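PDB 4M7O: iron-binding protein, which probably binds an iron compound outside the cell as the solute-receptor component of a bacterial uptake system. Local coordinates for residues P30-I35 and L82-E87; Y37-G42 and Q128-E133; H145-I150 and P262-G267; F164-S169 and E230-R235; P171-A176 and K202-E207. All coordinates share one frame; numbering follows the deposited sequence.

Interaction 1. Residues P30-I35 and L82-E87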
# COMPACT_ATOMS: atom_id res chain seq x y z
N PRO A 30 4.10 -1.59 -8.97
CA PRO A 30 3.90 -0.17 -9.29
C PRO A 30 4.59 0.80 -8.32
O PRO A 30 5.12 1.78 -8.81
CB PRO A 30 2.38 -0.01 -9.26
CG PRO A 30 1.86 -1.40 -9.63
CD PRO A 30 2.81 -2.32 -8.91
N SER A 31 4.62 0.54 -7.02
CA SER A 31 5.30 1.47 -6.10
C SER A 31 6.77 1.69 -6.50
O SER A 31 7.25 2.84 -6.51
CB SER A 31 5.18 1.03 -4.64
OG SER A 31 5.56 -0.33 -4.48
N ASN A 32 7.47 0.61 -6.83
CA ASN A 32 8.84 0.70 -7.36
C ASN A 32 8.91 1.62 -8.57
O ASN A 32 9.78 2.49 -8.66
CB ASN A 32 9.36 -0.69 -7.73
CG ASN A 32 9.81 -1.49 -6.52
OD1 ASN A 32 9.75 -1.01 -5.39
ND2 ASN A 32 10.26 -2.72 -6.76
N THR A 33 8.00 1.42 -9.51
CA THR A 33 8.02 2.22 -10.74
C THR A 33 7.81 3.69 -10.43
O THR A 33 8.49 4.55 -10.99
CB THR A 33 6.97 1.76 -11.72
OG1 THR A 33 7.18 0.37 -12.04
CG2 THR A 33 7.03 2.58 -13.01
N GLU A 34 6.88 3.99 -9.51
CA GLU A 34 6.59 5.38 -9.18
C GLU A 34 7.81 6.06 -8.57
O GLU A 34 8.10 7.21 -8.88
CB GLU A 34 5.39 5.47 -8.23
CG GLU A 34 4.07 5.07 -8.87
CD GLU A 34 2.87 5.45 -8.02
OE1 GLU A 34 2.90 6.53 -7.37
OE2 GLU A 34 1.89 4.68 -7.99
N ILE A 35 8.52 5.33 -7.71
CA ILE A 35 9.68 5.86 -7.01
C ILE A 35 10.82 6.12 -8.00
O ILE A 35 11.49 7.15 -7.92
CB ILE A 35 10.16 4.88 -5.92
CG1 ILE A 35 9.11 4.75 -4.81
CG2 ILE A 35 11.50 5.33 -5.35
CD1 ILE A 35 9.39 3.61 -3.85
N LEU A 82 19.25 -4.30 -13.92
CA LEU A 82 18.61 -4.27 -12.61
C LEU A 82 17.16 -4.71 -12.71
O LEU A 82 16.40 -4.21 -13.55
CB LEU A 82 18.67 -2.86 -12.00
CG LEU A 82 17.91 -2.70 -10.67
CD1 LEU A 82 18.61 -3.50 -9.58
CD2 LEU A 82 17.79 -1.23 -10.28
N ILE A 83 16.76 -5.65 -11.86
CA ILE A 83 15.35 -5.98 -11.73
C ILE A 83 14.91 -5.62 -10.32
O ILE A 83 15.33 -6.24 -9.34
CB ILE A 83 15.05 -7.46 -11.95
CG1 ILE A 83 15.49 -7.89 -13.35
CG2 ILE A 83 13.56 -7.74 -11.74
CD1 ILE A 83 15.45 -9.38 -13.55
N LEU A 84 14.06 -4.61 -10.23
CA LEU A 84 13.69 -4.06 -8.95
C LEU A 84 12.32 -4.62 -8.57
O LEU A 84 11.27 -4.14 -9.06
CB LEU A 84 13.67 -2.53 -9.04
CG LEU A 84 13.50 -1.80 -7.71
CD1 LEU A 84 14.61 -2.20 -6.76
CD2 LEU A 84 13.47 -0.29 -7.93
N ALA A 85 12.32 -5.62 -7.70
CA ALA A 85 11.09 -6.29 -7.30
C ALA A 85 10.73 -5.93 -5.86
O ALA A 85 11.34 -5.04 -5.26
CB ALA A 85 11.21 -7.80 -7.45
N HIS A 86 9.77 -6.64 -5.29
CA HIS A 86 9.23 -6.31 -3.98
C HIS A 86 9.28 -7.54 -3.08
O HIS A 86 9.13 -8.66 -3.57
CB HIS A 86 7.79 -5.86 -4.15
CG HIS A 86 7.27 -5.03 -3.02
ND1 HIS A 86 6.35 -5.51 -2.11
CD2 HIS A 86 7.51 -3.75 -2.67
CE1 HIS A 86 6.06 -4.56 -1.25
NE2 HIS A 86 6.75 -3.48 -1.56
N GLU A 87 9.47 -7.34 -1.78
CA GLU A 87 9.49 -8.45 -0.82
C GLU A 87 8.24 -9.31 -0.95
O GLU A 87 8.31 -10.52 -0.82
CB GLU A 87 9.65 -7.93 0.62
CG GLU A 87 9.87 -9.03 1.65
CD GLU A 87 9.86 -8.51 3.08
OE1 GLU A 87 9.78 -7.27 3.29
OE2 GLU A 87 9.93 -9.34 4.01
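Asn32 joins a helix to a strand of the five-stranded parallel sheet, reaching with its amide to the backbone of Leu84 and Ala85. ND2 meets two successive carbonyl oxygens. It lies 2.9 Å from Leu84 O in a weak bond and 3.0 Å from Ala85 O. Ala85 O sits in the amide plane of Asn32, yet ND2 stands above the Ala85 carbonyl plane, 69° out of it, and so does not use a lone pair. With chi2 at -1°, OD1 turns back alongside CA of Asn32 and ND2 points outward to the strand. The two side chains pass at a slant. Leu84 CG lies 3.5 Å from Asn32 ND2, and Leu84 CD2 is 4.1 Å from Asn32 CB.

Helix 30-38 packs on one side of the parallel sheet in an alpha/beta lobe. It follows strand 25-27, which is hydrogen-bonded to strand 82-86 as its neighbour in the sheet. The axis of segment 30-35 passes 8.3 Å from that of strand 82-86. Val110 of the next strand, 106-110, also packs on Asn32 and Leu84.

His86 stands at the end of the strand. Asn32 OD1 approaches the edge of its ring, 4.5 Å from His86 CD2. Ser31 OG is 4.3 Å from the same CD2 and comes in obliquely. The ring's ND1 is bonded to Ser88 OG.

Interaction 2. Residues Y37-G42 and Q128-E133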
# COMPACT_ATOMS: atom_id res chain seq x y z
N TYR A 37 10.63 6.82 -11.15
CA TYR A 37 10.31 8.01 -11.94
C TYR A 37 10.57 9.26 -11.11
O TYR A 37 11.11 10.23 -11.63
CB TYR A 37 8.85 7.98 -12.42
CG TYR A 37 8.67 7.48 -13.84
CD1 TYR A 37 8.60 6.12 -14.12
CD2 TYR A 37 8.56 8.36 -14.90
CE1 TYR A 37 8.41 5.67 -15.39
CE2 TYR A 37 8.39 7.91 -16.19
CZ TYR A 37 8.32 6.57 -16.43
OH TYR A 37 8.15 6.10 -17.71
N ARG A 38 10.22 9.23 -9.82
CA ARG A 38 10.40 10.42 -8.97
C ARG A 38 11.89 10.67 -8.68
O ARG A 38 12.28 11.76 -8.29
CB ARG A 38 9.58 10.33 -7.68
CG ARG A 38 8.06 10.46 -7.87
CD ARG A 38 7.66 11.84 -8.41
NE ARG A 38 8.11 12.92 -7.55
CZ ARG A 38 7.52 13.28 -6.40
NH1 ARG A 38 6.43 12.65 -5.98
NH2 ARG A 38 8.01 14.27 -5.68
N LEU A 39 12.72 9.65 -8.89
CA LEU A 39 14.16 9.80 -8.73
C LEU A 39 14.82 10.33 -9.99
O LEU A 39 16.03 10.63 -9.99
CB LEU A 39 14.81 8.46 -8.32
CG LEU A 39 14.41 7.94 -6.94
CD1 LEU A 39 15.22 6.70 -6.56
CD2 LEU A 39 14.57 9.02 -5.89
N GLY A 40 14.04 10.47 -11.06
CA GLY A 40 14.53 11.07 -12.30
C GLY A 40 15.07 10.03 -13.27
O GLY A 40 15.68 10.38 -14.28
N ILE A 41 14.85 8.76 -12.98
CA ILE A 41 15.41 7.72 -13.84
C ILE A 41 14.35 6.86 -14.54
O ILE A 41 14.61 5.71 -14.88
CB ILE A 41 16.46 6.83 -13.10
CG1 ILE A 41 15.87 6.18 -11.85
CG2 ILE A 41 17.69 7.66 -12.73
CD1 ILE A 41 16.89 5.34 -11.08
N GLY A 42 13.17 7.43 -14.77
CA GLY A 42 12.13 6.74 -15.51
C GLY A 42 12.58 6.36 -16.91
O GLY A 42 12.16 5.32 -17.46
N GLN A 128 19.91 4.88 -2.78
CA GLN A 128 21.30 4.48 -2.61
C GLN A 128 21.70 3.40 -3.60
O GLN A 128 22.83 3.35 -4.07
CB GLN A 128 21.57 4.02 -1.18
CG GLN A 128 23.01 3.60 -0.94
CD GLN A 128 23.33 3.49 0.53
OE1 GLN A 128 22.43 3.51 1.38
NE2 GLN A 128 24.62 3.39 0.85
N LEU A 129 20.74 2.54 -3.94
CA LEU A 129 20.97 1.45 -4.89
C LEU A 129 21.31 2.00 -6.28
O LEU A 129 22.22 1.51 -6.94
CB LEU A 129 19.73 0.54 -4.94
CG LEU A 129 19.67 -0.50 -6.06
CD1 LEU A 129 20.78 -1.53 -5.92
CD2 LEU A 129 18.31 -1.17 -6.13
N THR A 130 20.57 3.03 -6.69
CA THR A 130 20.69 3.59 -8.04
C THR A 130 21.53 4.85 -8.11
O THR A 130 21.49 5.56 -9.12
CB THR A 130 19.30 3.99 -8.59
OG1 THR A 130 18.72 4.98 -7.73
CG2 THR A 130 18.39 2.79 -8.65
N ASP A 131 22.27 5.13 -7.05
CA ASP A 131 23.10 6.34 -6.99
C ASP A 131 22.28 7.59 -7.30
O ASP A 131 22.68 8.44 -8.08
CB ASP A 131 24.31 6.22 -7.94
CG ASP A 131 25.40 7.23 -7.62
OD1 ASP A 131 25.42 7.75 -6.49
OD2 ASP A 131 26.23 7.51 -8.51
N ARG A 132 21.10 7.68 -6.69
CA ARG A 132 20.26 8.86 -6.82
C ARG A 132 19.91 9.35 -5.43
O ARG A 132 18.75 9.66 -5.16
CB ARG A 132 18.99 8.51 -7.61
CG ARG A 132 19.28 7.94 -8.98
CD ARG A 132 19.86 8.98 -9.91
NE ARG A 132 18.83 9.93 -10.34
CZ ARG A 132 19.05 11.04 -11.04
NH1 ARG A 132 20.28 11.35 -11.41
NH2 ARG A 132 18.05 11.83 -11.36
N GLU A 133 20.91 9.41 -4.56
CA GLU A 133 20.71 9.69 -3.14
C GLU A 133 20.14 11.09 -2.89
O GLU A 133 19.23 11.27 -2.08
CB GLU A 133 22.01 9.48 -2.36
CG GLU A 133 22.51 8.03 -2.38
CD GLU A 133 23.73 7.80 -1.51
OE1 GLU A 133 24.78 8.44 -1.75
OE2 GLU A 133 23.65 6.96 -0.58
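Leu39 O is held by two nitrogens of Arg132. NH2 of Arg132 is 2.7 Å from Leu39 O, and NE of Arg132 is 2.9 Å from it. The grip is side-on, and the oxygen lies only 6° out of the guanidinium plane. NH2 arrives in the carbonyl plane of Leu39, whereas NE is tilted from it. Ile41 covers one face of the guanidinium, its CG2 3.5 Å from Arg132 NE. The Arg132 chain reaches this place by bending at chi2 (-69°) and chi3 (-73°). Ile41 CD1 turns to Thr130 and lies 3.7 Å from Thr130 CB. Thr130 OG1 is bonded to Ile126 O, one helical turn back.

Gly40 takes positive phi in a Schellman motif, which ends the helix and leaves Leu39 O facing Arg132. Arg132 itself is the N-cap residue of helix 133-152. The contact therefore links the end of helix 30-38 to the turn between helices 116-129 and 133-152, and Leu39 packs further on Ala136 and Leu139 of the latter.

Interaction 3. Residues H145-I150 and P262-G267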
# COMPACT_ATOMS: atom_id res chain seq x y z
N HIS A 145 6.29 16.52 3.58
CA HIS A 145 5.55 17.78 3.54
C HIS A 145 4.07 17.53 3.24
O HIS A 145 3.20 18.07 3.90
CB HIS A 145 6.14 18.73 2.50
CG HIS A 145 5.37 19.99 2.33
ND1 HIS A 145 5.37 21.00 3.28
CD2 HIS A 145 4.54 20.41 1.34
CE1 HIS A 145 4.60 21.99 2.87
NE2 HIS A 145 4.08 21.66 1.70
N ASN A 146 3.80 16.71 2.23
CA ASN A 146 2.42 16.44 1.86
C ASN A 146 1.68 15.65 2.93
O ASN A 146 0.50 15.91 3.18
CB ASN A 146 2.36 15.71 0.52
CG ASN A 146 2.95 16.54 -0.60
OD1 ASN A 146 2.85 17.76 -0.59
ND2 ASN A 146 3.56 15.87 -1.57
N VAL A 147 2.37 14.69 3.54
CA VAL A 147 1.78 13.89 4.60
C VAL A 147 1.48 14.78 5.80
O VAL A 147 0.37 14.74 6.33
CB VAL A 147 2.71 12.73 5.01
CG1 VAL A 147 2.22 12.06 6.27
CG2 VAL A 147 2.83 11.70 3.87
N ASP A 148 2.45 15.59 6.21
CA ASP A 148 2.28 16.48 7.36
C ASP A 148 1.13 17.45 7.16
O ASP A 148 0.48 17.86 8.13
CB ASP A 148 3.57 17.25 7.65
CG ASP A 148 4.72 16.34 8.05
OD1 ASP A 148 4.48 15.12 8.26
OD2 ASP A 148 5.86 16.84 8.17
N LYS A 149 0.88 17.83 5.91
CA LYS A 149 -0.25 18.67 5.58
C LYS A 149 -1.58 17.97 5.90
O LYS A 149 -2.47 18.57 6.50
CB LYS A 149 -0.19 19.07 4.11
CG LYS A 149 -1.15 20.16 3.69
CD LYS A 149 -0.80 20.67 2.30
N ILE A 150 -1.72 16.70 5.51
CA ILE A 150 -2.93 15.93 5.82
C ILE A 150 -3.09 15.71 7.34
O ILE A 150 -4.18 15.91 7.89
CB ILE A 150 -2.95 14.55 5.11
CG1 ILE A 150 -2.77 14.70 3.60
CG2 ILE A 150 -4.25 13.80 5.42
CD1 ILE A 150 -3.70 15.70 2.94
N PRO A 262 5.27 7.39 -3.62
CA PRO A 262 5.32 8.84 -3.39
C PRO A 262 3.95 9.48 -3.21
O PRO A 262 3.90 10.63 -2.78
CB PRO A 262 5.96 9.37 -4.68
CG PRO A 262 6.74 8.19 -5.22
CD PRO A 262 5.85 7.03 -4.92
N ARG A 263 2.86 8.77 -3.52
CA ARG A 263 1.53 9.37 -3.37
C ARG A 263 0.77 8.89 -2.13
O ARG A 263 -0.46 8.96 -2.08
CB ARG A 263 0.71 9.17 -4.66
CG ARG A 263 1.33 9.81 -5.92
CD ARG A 263 0.52 9.51 -7.18
NE ARG A 263 0.49 8.07 -7.48
CZ ARG A 263 -0.60 7.40 -7.87
NH1 ARG A 263 -1.75 8.03 -8.03
NH2 ARG A 263 -0.52 6.10 -8.11
N ILE A 264 1.49 8.43 -1.10
CA ILE A 264 0.85 8.00 0.14
C ILE A 264 0.01 9.07 0.81
O ILE A 264 -0.89 8.75 1.59
CB ILE A 264 1.85 7.56 1.23
CG1 ILE A 264 3.12 8.40 1.16
CG2 ILE A 264 2.15 6.07 1.14
CD1 ILE A 264 4.04 8.18 2.33
N ASP A 265 0.33 10.34 0.57
CA ASP A 265 -0.44 11.42 1.18
C ASP A 265 -1.88 11.38 0.68
O ASP A 265 -2.82 11.66 1.43
CB ASP A 265 0.19 12.78 0.90
CG ASP A 265 0.11 13.17 -0.57
OD1 ASP A 265 0.77 12.50 -1.39
OD2 ASP A 265 -0.60 14.14 -0.91
N GLU A 266 -2.06 11.00 -0.58
CA GLU A 266 -3.39 10.90 -1.15
C GLU A 266 -4.18 9.78 -0.46
O GLU A 266 -5.34 9.95 -0.10
CB GLU A 266 -3.31 10.74 -2.66
CG GLU A 266 -2.52 11.87 -3.32
CD GLU A 266 -2.24 11.65 -4.81
OE1 GLU A 266 -2.72 10.63 -5.36
OE2 GLU A 266 -1.53 12.50 -5.41
N GLY A 267 -3.53 8.64 -0.25
CA GLY A 267 -4.14 7.54 0.48
C GLY A 267 -4.50 7.94 1.90
O GLY A 267 -5.62 7.68 2.37
O HOH W 1 -1.12 16.42 0.78
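Val147 and Asp265 bring their CA atoms within 4.8 Å, so the two helices touch almost backbone to backbone. Asp265 makes most of the contacts on its side. Its CB is 3.9 Å from Val147 N, and its CG lies 3.6 Å from Asn146 CB. With chi1 at 67°, the carboxylate is placed between the backbone N and the carbonyl carbon of Asp265, and it leans over the CB of Asn146.

One water ties the acidic group to the facing helix. It donates to Asp265 OD2 at 2.9 Å and to Asn146 O, also at 2.9 Å. Two acceptors that could not bond directly are thus joined. Asn146 O accepts in addition a weak backbone bond from Ile150 N within its own helix.

One apolar contact lies beside Asp265. Val147 CG2 meets Ile264 CD1 at 4.0 Å, the side chains crossing at a slant. A turn further along, Ile150 CG1 rests 3.7 Å from the carbonyl oxygen of Asp265.

Arg263 holds the N-cap position of helix 264-275 and forms a salt bridge with Glu34 of helix 30-38. Tyr120 of helix 116-129 packs on both Val147 and Ile264. Leu268, next in helix 264-275, continues the packing on Val147 and Ile150. The contact thus lays the start of helix 264-275 against the later part of the long helix 133-152, with helix 116-129 beside both.

Interaction 4. Residues F164-S169 and E230-R235; sequences FMEVSS and EMIKKR
Glu166 and Arg235 form a two-pronged salt bridge that is buried. One prong is oddly short, with Glu166 OE2 modelled 2.4 Å from Arg235 NH1, and that distance is doubtful in detail. The other is ordinary. Arg235 NH2 donates to Glu166 OE1 at 3.0 Å and nearly straight, 164° at the hydrogen. The carboxylate oxygens lie at the guanidinium edge, near its plane, and the two planes are 30° apart. NH2 comes from the syn side of OE1 and somewhat out of the carboxylate plane.

Both chains are stretched toward each other from opposite directions. Glu166 has CG anti to its backbone N (chi1 -177°) and stays extended beyond it.

The methyl CE of Met231, a selenomethionine here, closes in beside the pair. It lies 3.5 Å from Ser169 OG and 4.0 Å from Glu166 OE2. Ser169 OG is bonded to Glu221 OE1. Met231 lies on helix 225-234, and Arg235 just past its end. Strand 162-168 carries Glu166, and a classic beta bulge at Val167 and Ser168, facing Tyr174, follows it.

Glu166 OE1 has a second partner in Tyr228 OH. With the arginine and this hydroxyl around it, the buried carboxylate is probably kept charged, and the contacts at both oxygens should limit its rotation.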
# COMPACT_ATOMS: atom_id res chain seq x y z
N PHE A 164 -12.77 0.39 13.01
CA PHE A 164 -12.58 -1.01 12.70
C PHE A 164 -12.20 -1.12 11.22
O PHE A 164 -12.94 -0.65 10.35
CB PHE A 164 -13.85 -1.82 12.99
CG PHE A 164 -13.78 -3.25 12.52
CD1 PHE A 164 -13.03 -4.18 13.22
CD2 PHE A 164 -14.46 -3.66 11.40
CE1 PHE A 164 -12.96 -5.49 12.79
CE2 PHE A 164 -14.38 -4.99 10.97
CZ PHE A 164 -13.63 -5.89 11.66
N MSE A 165 -11.04 -1.71 10.94
CA MSE A 165 -10.59 -1.90 9.57
C MSE A 165 -10.91 -3.33 9.18
O MSE A 165 -10.39 -4.29 9.77
CB MSE A 165 -9.08 -1.69 9.46
CG MSE A 165 -8.57 -0.37 10.00
SE MSE A 165 -9.05 1.17 8.90
CE MSE A 165 -8.26 0.61 7.23
N GLU A 166 -11.79 -3.49 8.21
CA GLU A 166 -12.15 -4.83 7.76
C GLU A 166 -11.34 -5.16 6.52
O GLU A 166 -11.58 -4.59 5.44
CB GLU A 166 -13.64 -4.88 7.45
CG GLU A 166 -14.12 -6.25 7.04
CD GLU A 166 -15.63 -6.37 7.11
OE1 GLU A 166 -16.26 -5.59 7.86
OE2 GLU A 166 -16.18 -7.26 6.42
N VAL A 167 -10.36 -6.06 6.64
CA VAL A 167 -9.46 -6.31 5.49
C VAL A 167 -9.79 -7.58 4.72
O VAL A 167 -9.22 -7.85 3.68
CB VAL A 167 -7.97 -6.32 5.88
CG1 VAL A 167 -7.60 -5.00 6.51
CG2 VAL A 167 -7.66 -7.49 6.82
N SER A 168 -10.72 -8.37 5.25
CA SER A 168 -11.23 -9.52 4.52
C SER A 168 -12.54 -9.88 5.19
O SER A 168 -12.75 -9.56 6.36
CB SER A 168 -10.24 -10.69 4.57
OG SER A 168 -10.58 -11.68 3.61
N SER A 169 -13.44 -10.54 4.47
CA SER A 169 -14.78 -10.74 5.03
C SER A 169 -15.36 -12.13 4.82
O SER A 169 -16.31 -12.53 5.49
CB SER A 169 -15.74 -9.69 4.46
OG SER A 169 -15.82 -9.80 3.05
N GLU A 230 -24.69 -3.38 2.42
CA GLU A 230 -25.63 -4.50 2.39
C GLU A 230 -25.12 -5.71 3.17
O GLU A 230 -25.89 -6.39 3.85
CB GLU A 230 -26.04 -4.87 0.96
CG GLU A 230 -26.83 -3.77 0.24
CD GLU A 230 -28.12 -3.37 0.97
OE1 GLU A 230 -28.92 -4.27 1.30
OE2 GLU A 230 -28.33 -2.16 1.20
N MSE A 231 -23.82 -5.99 3.08
CA MSE A 231 -23.23 -7.06 3.87
C MSE A 231 -23.43 -6.80 5.36
O MSE A 231 -23.80 -7.70 6.11
CB MSE A 231 -21.74 -7.18 3.59
CG MSE A 231 -21.40 -7.66 2.20
SE MSE A 231 -19.46 -7.52 1.94
CE MSE A 231 -18.93 -8.25 3.68
N ILE A 232 -23.14 -5.57 5.80
CA ILE A 232 -23.28 -5.20 7.21
C ILE A 232 -24.70 -5.42 7.69
O ILE A 232 -24.92 -5.92 8.79
CB ILE A 232 -22.89 -3.72 7.45
CG1 ILE A 232 -21.40 -3.52 7.16
CG2 ILE A 232 -23.20 -3.31 8.87
CD1 ILE A 232 -20.50 -4.42 7.96
N LYS A 233 -25.67 -5.06 6.86
CA LYS A 233 -27.08 -5.23 7.21
C LYS A 233 -27.44 -6.70 7.37
O LYS A 233 -28.35 -7.02 8.12
CB LYS A 233 -27.99 -4.57 6.17
CG LYS A 233 -28.07 -3.07 6.29
CD LYS A 233 -29.05 -2.48 5.27
CE LYS A 233 -29.25 -0.99 5.50
NZ LYS A 233 -29.81 -0.30 4.30
N LYS A 234 -26.72 -7.58 6.69
CA LYS A 234 -27.03 -9.00 6.81
C LYS A 234 -26.30 -9.68 7.97
O LYS A 234 -26.57 -10.84 8.31
CB LYS A 234 -26.81 -9.72 5.47
CG LYS A 234 -27.75 -9.23 4.37
CD LYS A 234 -27.54 -9.96 3.04
CE LYS A 234 -28.38 -9.35 1.92
NZ LYS A 234 -27.91 -9.77 0.58
N ARG A 235 -25.38 -8.95 8.60
CA ARG A 235 -24.69 -9.45 9.78
C ARG A 235 -25.53 -9.30 11.03
O ARG A 235 -25.92 -8.18 11.40
CB ARG A 235 -23.37 -8.71 9.99
CG ARG A 235 -22.24 -9.31 9.22
CD ARG A 235 -20.98 -8.51 9.36
NE ARG A 235 -20.13 -8.69 8.19
CZ ARG A 235 -19.00 -8.03 7.97
NH1 ARG A 235 -18.31 -8.26 6.86
NH2 ARG A 235 -18.57 -7.14 8.85

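Interaction 5. Residues P171-A176 and K202-E207; sequences PDIYTA and KSVSKE
Tyr174 carries Ser203 on one face of its ring. Ser203 CB stands 3.8 Å from the Tyr174 ring centroid, only 13° off the normal, in a CH-pi contact. Ser203 N lies over the same face, 3.3 Å from Tyr174 CD2. The carbonyl oxygen of Asp172 is at the ring edge, in plane.

Tyr174 and Ser203 are an antiparallel non-hydrogen-bonded pair, and Thr175 with Lys202 is the hydrogen-bonded pair beside it. This is the pairing of strands 174-176 and 201-203 in the mixed sheet of the second lobe. Thr175 N donates to Lys202 O at 2.9 Å, and Lys202 N returns a bond to Thr175 O at 3.2 Å. Beyond the serine, Val204 N donates to Ile173 O at 2.9 Å. There the ladder opens, and a water spans the gap. It accepts from Ile173 N and donates to Val204 O at 2.7 Å.

On the face of Thr175 and Lys202, Thr175 CG2 lies 3.8 Å from Val204 CG1, which follows Ser203 in the chain. Thr175 OG1, anti to the backbone N (chi1 -176°), turns from this contact to bond Met165 O on strand 162-168. Past the ladder, Ile173 CD1 meets Lys206 CG at 4.0 Å, the two chains crossing near a right angle. Lys206 starts helix 206-212, and Ser205 caps that helix, its OG accepting from Ser208 N.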
# COMPACT_ATOMS: atom_id res chain seq x y z
N PRO A 171 -14.65 -16.42 4.07
CA PRO A 171 -15.77 -16.67 4.99
C PRO A 171 -15.56 -16.13 6.41
O PRO A 171 -16.52 -16.07 7.20
CB PRO A 171 -15.84 -18.21 5.05
CG PRO A 171 -15.15 -18.68 3.81
CD PRO A 171 -14.04 -17.68 3.62
N ASP A 172 -14.33 -15.76 6.75
CA ASP A 172 -14.08 -15.18 8.07
C ASP A 172 -13.71 -13.71 7.93
O ASP A 172 -13.07 -13.32 6.95
CB ASP A 172 -12.96 -15.92 8.82
CG ASP A 172 -13.33 -17.34 9.22
OD1 ASP A 172 -14.54 -17.67 9.31
OD2 ASP A 172 -12.39 -18.14 9.45
N ILE A 173 -14.10 -12.91 8.91
CA ILE A 173 -13.77 -11.49 8.87
C ILE A 173 -12.38 -11.29 9.44
O ILE A 173 -12.04 -11.84 10.50
CB ILE A 173 -14.76 -10.69 9.73
CG1 ILE A 173 -16.18 -10.98 9.26
CG2 ILE A 173 -14.44 -9.21 9.69
CD1 ILE A 173 -17.26 -10.41 10.17
N TYR A 174 -11.58 -10.47 8.77
CA TYR A 174 -10.24 -10.17 9.26
C TYR A 174 -10.09 -8.68 9.48
O TYR A 174 -10.60 -7.87 8.71
CB TYR A 174 -9.18 -10.61 8.25
CG TYR A 174 -8.85 -12.10 8.32
CD1 TYR A 174 -9.75 -13.06 7.87
CD2 TYR A 174 -7.63 -12.54 8.83
CE1 TYR A 174 -9.43 -14.44 7.92
CE2 TYR A 174 -7.30 -13.92 8.88
CZ TYR A 174 -8.21 -14.86 8.42
OH TYR A 174 -7.90 -16.21 8.50
N THR A 175 -9.35 -8.33 10.52
CA THR A 175 -9.07 -6.93 10.76
C THR A 175 -7.58 -6.73 10.71
O THR A 175 -6.82 -7.69 10.63
CB THR A 175 -9.59 -6.48 12.13
OG1 THR A 175 -9.35 -5.07 12.27
CG2 THR A 175 -8.87 -7.21 13.23
N ALA A 176 -7.18 -5.46 10.75
CA ALA A 176 -5.77 -5.10 10.79
C ALA A 176 -5.46 -4.47 12.14
O ALA A 176 -6.05 -3.46 12.51
CB ALA A 176 -5.44 -4.13 9.67
N LYS A 202 -5.57 -10.45 11.53
CA LYS A 202 -6.13 -11.54 12.32
C LYS A 202 -7.62 -11.70 12.08
O LYS A 202 -8.34 -10.71 11.92
CB LYS A 202 -5.88 -11.30 13.82
CG LYS A 202 -4.40 -11.36 14.21
CD LYS A 202 -3.78 -12.70 13.80
CE LYS A 202 -2.25 -12.64 13.82
NZ LYS A 202 -1.73 -12.47 15.20
N SER A 203 -8.10 -12.94 12.05
CA SER A 203 -9.55 -13.14 12.04
C SER A 203 -10.17 -12.76 13.39
O SER A 203 -9.59 -13.02 14.45
CB SER A 203 -9.90 -14.58 11.69
OG SER A 203 -9.55 -15.45 12.74
N VAL A 204 -11.35 -12.15 13.34
CA VAL A 204 -12.09 -11.79 14.54
C VAL A 204 -13.53 -12.23 14.37
O VAL A 204 -14.05 -12.22 13.25
CB VAL A 204 -12.04 -10.27 14.80
CG1 VAL A 204 -10.64 -9.87 15.24
CG2 VAL A 204 -12.43 -9.49 13.53
N SER A 205 -14.19 -12.62 15.46
CA SER A 205 -15.56 -13.07 15.36
C SER A 205 -16.51 -11.87 15.30
O SER A 205 -16.14 -10.74 15.66
CB SER A 205 -15.91 -13.90 16.58
OG SER A 205 -16.07 -13.03 17.69
N LYS A 206 -17.74 -12.11 14.86
CA LYS A 206 -18.74 -11.05 14.81
C LYS A 206 -19.01 -10.58 16.23
O LYS A 206 -19.19 -9.39 16.46
CB LYS A 206 -20.04 -11.56 14.20
CG LYS A 206 -20.08 -11.64 12.69
CD LYS A 206 -21.48 -12.07 12.25
CE LYS A 206 -21.49 -13.45 11.61
NZ LYS A 206 -20.99 -13.40 10.20
N GLU A 207 -19.06 -11.53 17.18
CA GLU A 207 -19.35 -11.19 18.58
C GLU A 207 -18.30 -10.22 19.08
O GLU A 207 -18.62 -9.25 19.76
CB GLU A 207 -19.35 -12.44 19.47
CG GLU A 207 -20.57 -13.34 19.35
O HOH W 2 -15.07 -13.94 11.42

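Interactions 1 and 2 share helix 30-38 and lie 11 Å apart between centres. Leu129 of interaction 2 packs on Leu84 and Leu82 of interaction 1. Interaction 3 touches this group: Arg263 NH2 bonds Glu34 OE2 of interaction 1 at 2.8 Å, and Pro262 packs on Ile35 and Arg38. It lies on the long helix 133-152, which runs from interaction 2 toward the second lobe. Interactions 4 and 5 sit in that lobe, their centres 9 Å apart. Strands 162-168 and 174-176 are neighbours there, and Arg235 packs on Ile173. Between nearest atoms, interaction 4 is about 16 Å from interaction 1 but about 9 Å from interaction 3. The solute probably binds between the lobes, as in related binding proteins.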